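Local coordinates for protein amino Transferase (Eubacterium rectale, PDB 3ELE) that is a class I and II aminotransferase that binds pyridoxal-5'-phosphate and probably moves amino groups between amino acids and 2-oxo acids, at residues E318-I323 against H384-F389; Y38-G43 against V371-C376. All blocks are in the same frame, centred on the assembly; numbering follows the deposited sequence. Where two conformers were deposited one is given.

Contact 1 (E318-I323 against H384-F389); sequences EGLTRI and HSMPAF
Met386, deposited as selenomethionine, lays its selenium against the backbone of Gly319, at the meeting of two roughly parallel helices. Helix 306-323 and the C-terminal helix 379-396 belong to what is, in the fold-type I aminotransferases, the small domain. Over the two short segments their axes pass 10.3 Å apart at a signed crossing angle of -24°. Such a shallow crossing lets successive turns of each helix face the other.

The first kind of contact is side chain against backbone. Met386 SE is 3.7 Å from Gly319 C, and Met386 CE is 3.9 Å from Gly319 CA. Bent at chi2 (-63°), the Met386 chain runs from CG to SE partly along its own helix, and the terminal SE-CE bond then passes beside Gly319 CA instead of pointing at it. Gly319 has no side chain, so Met386 SE and CE rest directly on its backbone.

The second kind is CH-pi. Leu320 CD2 stands over one face of the Phe389 ring, 3.5 Å from the centroid and 15° off the normal. It is shifted toward the rim, with Phe389 CD1 as its nearest ring atom. Ser385 OG lies in the ring plane at the edge.

The remaining contacts are those of the Ile323 methyl, with the Phe389 beta carbon and a backbone oxygen. No hydrogen bond joins the two segments, so dispersion and burial of apolar groups account for the association here. Tyr325, in the loop after helix 306-323, adds a polar tie by bonding to Phe389 O. The delta carbon of Ile323 enters between neighbouring turns of 384-389: Ile323 CD1 sits 3.7 Å from Met386 O and equally 3.7 Å from Phe389 CB.

Contact 2 (Y38-G43 against V371-C376); sequences YDFSIG and VRISYC
Phe40 lies beside Ile373, the two side chains pointing the same way, where the segment leaving strand 38-39 reaches the end of strand 370-374 in the small-domain sheet. Phe40 CB is 3.4 Å from Ile373 CG2 and also near Ser374 O. Next, Phe40 CG keeps 3.4 Å from the same methyl. Then the ring diverges: Phe40 CD1 brings its edge to Ser374 O at 3.3 Å, the oxygen lying in the ring plane, while CE1 and CD2 draw away from Ile373. The far end, at CZ, approaches Ser385 of helix 379-396. With an alanine here the ring is gone, and a gap between Ile373 CG2, Ser374 O and helix 379-396 would probably open.

One backbone bond joins the segments, and two side-chain donors follow. Ser374 N donates to Phe40 O at 2.9 Å, with a fairly straight N-H...O angle of 162°. One residue on, Ser41 O takes two donors from opposite faces of its carbonyl plane: Ser374 OG at 3.1 Å, well above the plane, and Arg372 NH2 at 2.9 Å, bent to 130° at the hydrogen. In an Asx turn Asp39 OD1 accepts from Ser41 N, tying down the peptide that carries Phe40 O.

The Arg372 chain, bent at chi3 (77°), brings its guanidinium to the loop. Arg372 NE donates to one water at 3.0 Å; a second accepts from both NH2 and Gly43 N. Arg372 NH1 bonds to Asn183 of the pyridoxal-5'-phosphate pocket, and the side chain lies about 6 Å from the cofactor. With all three nitrogens engaged, the guanidinium is restrained in rotation. Its position near the cofactor, bonded to Asn183, is consistent with the arginine that binds the substrate carboxylate in related aminotransferases.

Overall arrangement
Along the chain the segments alternate: 38-43, 318-323, 371-376, then 384-389. The two contacts therefore interlock within the small domain, with strand 370-374 of contact 2 leading directly into helix 379-396 of contact 1. Their centres are 14 Å apart on the same side of the chain's centre, contact 1 about 27 Å from it and contact 2 about 15 Å. They meet directly: Phe389 CE2 is 3.6 Å from Phe40 CE2, and Ser385 CB is 3.5 Å from Tyr38 CD1. Helix 379-396 thus lies between helix 306-323 and segment 38-43, giving continuous packing from the outer helix pair inward to strand 370-374, whose Arg372 lies near the cofactor.

Contact 1 (E318-I323 against H384-F389)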
# COMPACT_ATOMS: atom_id res chain seq x y z
N GLU A 318 -18.26 26.94 22.27
CA GLU A 318 -18.95 28.09 22.86
C GLU A 318 -20.44 28.09 22.51
O GLU A 318 -21.27 28.26 23.39
CB GLU A 318 -18.30 29.43 22.44
CG GLU A 318 -16.92 29.69 23.05
N GLY A 319 -20.77 27.90 21.24
CA GLY A 319 -22.17 27.91 20.80
C GLY A 319 -23.01 26.75 21.32
O GLY A 319 -24.13 26.96 21.78
N LEU A 320 -22.46 25.54 21.27
CA LEU A 320 -23.19 24.34 21.75
C LEU A 320 -23.39 24.38 23.27
O LEU A 320 -24.48 24.06 23.75
CB LEU A 320 -22.48 23.04 21.32
CG LEU A 320 -22.48 22.65 19.84
CD1 LEU A 320 -21.82 21.25 19.72
CD2 LEU A 320 -23.87 22.63 19.20
N THR A 321 -22.34 24.75 24.00
CA THR A 321 -22.41 24.90 25.46
C THR A 321 -23.47 25.96 25.85
O THR A 321 -24.34 25.69 26.67
CB THR A 321 -21.03 25.25 26.03
OG1 THR A 321 -20.14 24.16 25.74
CG2 THR A 321 -21.07 25.51 27.53
N ARG A 322 -23.41 27.12 25.21
CA ARG A 322 -24.35 28.24 25.44
C ARG A 322 -25.83 27.82 25.26
O ARG A 322 -26.70 28.29 26.01
CB ARG A 322 -23.98 29.42 24.52
CG ARG A 322 -24.80 30.71 24.64
CD ARG A 322 -24.80 31.29 26.07
NE ARG A 322 -23.45 31.55 26.59
CZ ARG A 322 -23.15 31.90 27.85
NH1 ARG A 322 -24.10 32.02 28.78
NH2 ARG A 322 -21.88 32.12 28.18
N ILE A 323 -26.10 26.95 24.28
CA ILE A 323 -27.46 26.41 24.01
C ILE A 323 -27.94 25.47 25.13
O ILE A 323 -29.13 25.49 25.48
CB ILE A 323 -27.55 25.70 22.62
CG1 ILE A 323 -27.50 26.73 21.50
CG2 ILE A 323 -28.86 24.91 22.47
CD1 ILE A 323 -27.30 26.10 20.11
N HIS A 384 -23.54 29.51 11.08
CA HIS A 384 -24.87 29.39 10.45
C HIS A 384 -25.65 28.17 10.97
O HIS A 384 -26.87 28.13 10.90
CB HIS A 384 -24.82 29.36 8.90
CG HIS A 384 -24.07 30.52 8.30
ND1 HIS A 384 -23.17 30.36 7.27
CD2 HIS A 384 -24.03 31.82 8.64
CE1 HIS A 384 -22.64 31.53 6.97
NE2 HIS A 384 -23.14 32.44 7.79
N SER A 385 -24.94 27.18 11.53
CA SER A 385 -25.58 25.98 12.10
C SER A 385 -26.27 26.19 13.45
O SER A 385 -27.12 25.37 13.82
CB SER A 385 -24.56 24.87 12.28
OG SER A 385 -23.68 25.12 13.37
N MSE A 386 -25.92 27.26 14.18
CA MSE A 386 -26.42 27.45 15.58
C MSE A 386 -27.93 27.50 15.78
O MSE A 386 -28.42 26.87 16.72
CB MSE A 386 -25.68 28.60 16.30
CG MSE A 386 -24.21 28.26 16.55
SE MSE A 386 -24.01 26.75 17.74
CE MSE A 386 -22.24 26.17 17.27
N PRO A 387 -28.66 28.25 14.94
CA PRO A 387 -30.13 28.19 15.00
C PRO A 387 -30.72 26.78 14.81
O PRO A 387 -31.71 26.46 15.46
CB PRO A 387 -30.56 29.14 13.88
CG PRO A 387 -29.45 30.12 13.80
CD PRO A 387 -28.22 29.29 13.99
N ALA A 388 -30.12 25.94 13.96
CA ALA A 388 -30.60 24.55 13.79
C ALA A 388 -30.30 23.73 15.07
O ALA A 388 -31.16 23.00 15.54
CB ALA A 388 -30.03 23.90 12.54
N PHE A 389 -29.08 23.87 15.61
CA PHE A 389 -28.71 23.27 16.91
C PHE A 389 -29.65 23.67 18.06
O PHE A 389 -30.02 22.83 18.88
CB PHE A 389 -27.27 23.60 17.32
CG PHE A 389 -26.25 22.70 16.68
CD1 PHE A 389 -26.21 21.34 17.03
CD2 PHE A 389 -25.32 23.19 15.77
CE1 PHE A 389 -25.26 20.49 16.46
CE2 PHE A 389 -24.37 22.34 15.18
CZ PHE A 389 -24.34 20.99 15.52

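Contact 2 (Y38-G43 against V371-C376)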
# COMPACT_ATOMS: atom_id res chain seq x y z
N TYR A 38 -25.67 21.41 7.35
CA TYR A 38 -24.63 21.49 8.38
C TYR A 38 -24.00 20.12 8.55
O TYR A 38 -24.33 19.34 9.46
CB TYR A 38 -25.21 22.09 9.65
CG TYR A 38 -26.05 23.33 9.30
CD1 TYR A 38 -25.44 24.50 8.87
CD2 TYR A 38 -27.44 23.29 9.34
CE1 TYR A 38 -26.21 25.65 8.51
CE2 TYR A 38 -28.24 24.45 9.00
CZ TYR A 38 -27.61 25.61 8.58
OH TYR A 38 -28.39 26.74 8.24
N ASP A 39 -23.06 19.87 7.65
CA ASP A 39 -22.35 18.60 7.57
C ASP A 39 -21.10 18.56 8.43
O ASP A 39 -20.06 19.13 8.07
CB ASP A 39 -22.01 18.32 6.10
CG ASP A 39 -21.30 17.00 5.89
OD1 ASP A 39 -21.33 16.11 6.78
OD2 ASP A 39 -20.72 16.87 4.78
N PHE A 40 -21.22 17.84 9.56
CA PHE A 40 -20.12 17.58 10.48
C PHE A 40 -19.75 16.09 10.48
O PHE A 40 -19.18 15.62 11.46
CB PHE A 40 -20.50 17.98 11.92
CG PHE A 40 -21.02 19.38 12.06
CD1 PHE A 40 -20.15 20.45 12.27
CD2 PHE A 40 -22.39 19.61 12.07
CE1 PHE A 40 -20.65 21.74 12.44
CE2 PHE A 40 -22.89 20.90 12.22
CZ PHE A 40 -22.02 21.96 12.41
N SER A 41 -20.00 15.36 9.38
CA SER A 41 -19.78 13.90 9.32
C SER A 41 -18.34 13.41 9.05
O SER A 41 -17.64 13.05 9.99
CB SER A 41 -20.77 13.25 8.34
OG SER A 41 -20.49 13.63 7.00
N ILE A 42 -17.89 13.40 7.79
CA ILE A 42 -16.56 12.85 7.44
C ILE A 42 -15.38 13.70 7.96
O ILE A 42 -15.41 14.93 7.88
CB ILE A 42 -16.40 12.53 5.89
CG1 ILE A 42 -16.51 13.78 5.01
CG2 ILE A 42 -17.44 11.46 5.46
CD1 ILE A 42 -16.37 13.47 3.50
N GLY A 43 -14.35 13.02 8.48
CA GLY A 43 -13.18 13.65 9.07
C GLY A 43 -12.00 13.91 8.14
O GLY A 43 -10.89 13.46 8.43
N VAL A 371 -22.23 11.62 20.52
CA VAL A 371 -22.07 11.81 19.08
C VAL A 371 -20.74 12.50 18.78
O VAL A 371 -20.18 13.17 19.65
CB VAL A 371 -23.21 12.64 18.47
CG1 VAL A 371 -24.55 11.94 18.68
CG2 VAL A 371 -23.22 14.10 19.03
N ARG A 372 -20.26 12.31 17.56
CA ARG A 372 -19.05 12.94 17.08
C ARG A 372 -19.44 13.98 16.04
O ARG A 372 -20.12 13.67 15.05
CB ARG A 372 -18.11 11.92 16.43
CG ARG A 372 -16.77 12.58 16.03
CD ARG A 372 -15.93 11.70 15.17
NE ARG A 372 -16.40 11.67 13.78
CZ ARG A 372 -15.74 11.07 12.78
NH1 ARG A 372 -14.61 10.44 12.97
NH2 ARG A 372 -16.26 11.10 11.55
N ILE A 373 -18.96 15.21 16.26
CA ILE A 373 -19.18 16.36 15.37
C ILE A 373 -17.78 16.78 14.89
O ILE A 373 -16.96 17.25 15.67
CB ILE A 373 -19.87 17.52 16.15
CG1 ILE A 373 -21.14 17.04 16.86
CG2 ILE A 373 -20.15 18.68 15.23
CD1 ILE A 373 -22.01 18.14 17.50
N SER A 374 -17.47 16.56 13.61
CA SER A 374 -16.17 16.94 13.05
C SER A 374 -16.19 18.44 12.82
O SER A 374 -17.23 18.97 12.39
CB SER A 374 -15.91 16.21 11.73
OG SER A 374 -16.01 14.81 11.88
N TYR A 375 -15.08 19.13 13.12
CA TYR A 375 -14.98 20.59 12.88
C TYR A 375 -13.88 21.00 11.90
O TYR A 375 -13.58 22.21 11.77
CB TYR A 375 -15.00 21.41 14.18
CG TYR A 375 -13.98 21.04 15.20
CD1 TYR A 375 -12.70 21.61 15.16
CD2 TYR A 375 -14.27 20.16 16.23
CE1 TYR A 375 -11.74 21.28 16.12
CE2 TYR A 375 -13.31 19.84 17.21
CZ TYR A 375 -12.04 20.42 17.14
OH TYR A 375 -11.06 20.13 18.06
N CYS A 376 -13.39 20.03 11.13
CA CYS A 376 -12.55 20.25 9.93
C CYS A 376 -13.54 20.67 8.80
O CYS A 376 -13.69 20.04 7.74
CB CYS A 376 -11.76 18.98 9.60
SG CYS A 376 -12.74 17.43 9.72
O HOH W 1 -18.58 13.37 12.73
O HOH W 2 -14.55 9.85 9.10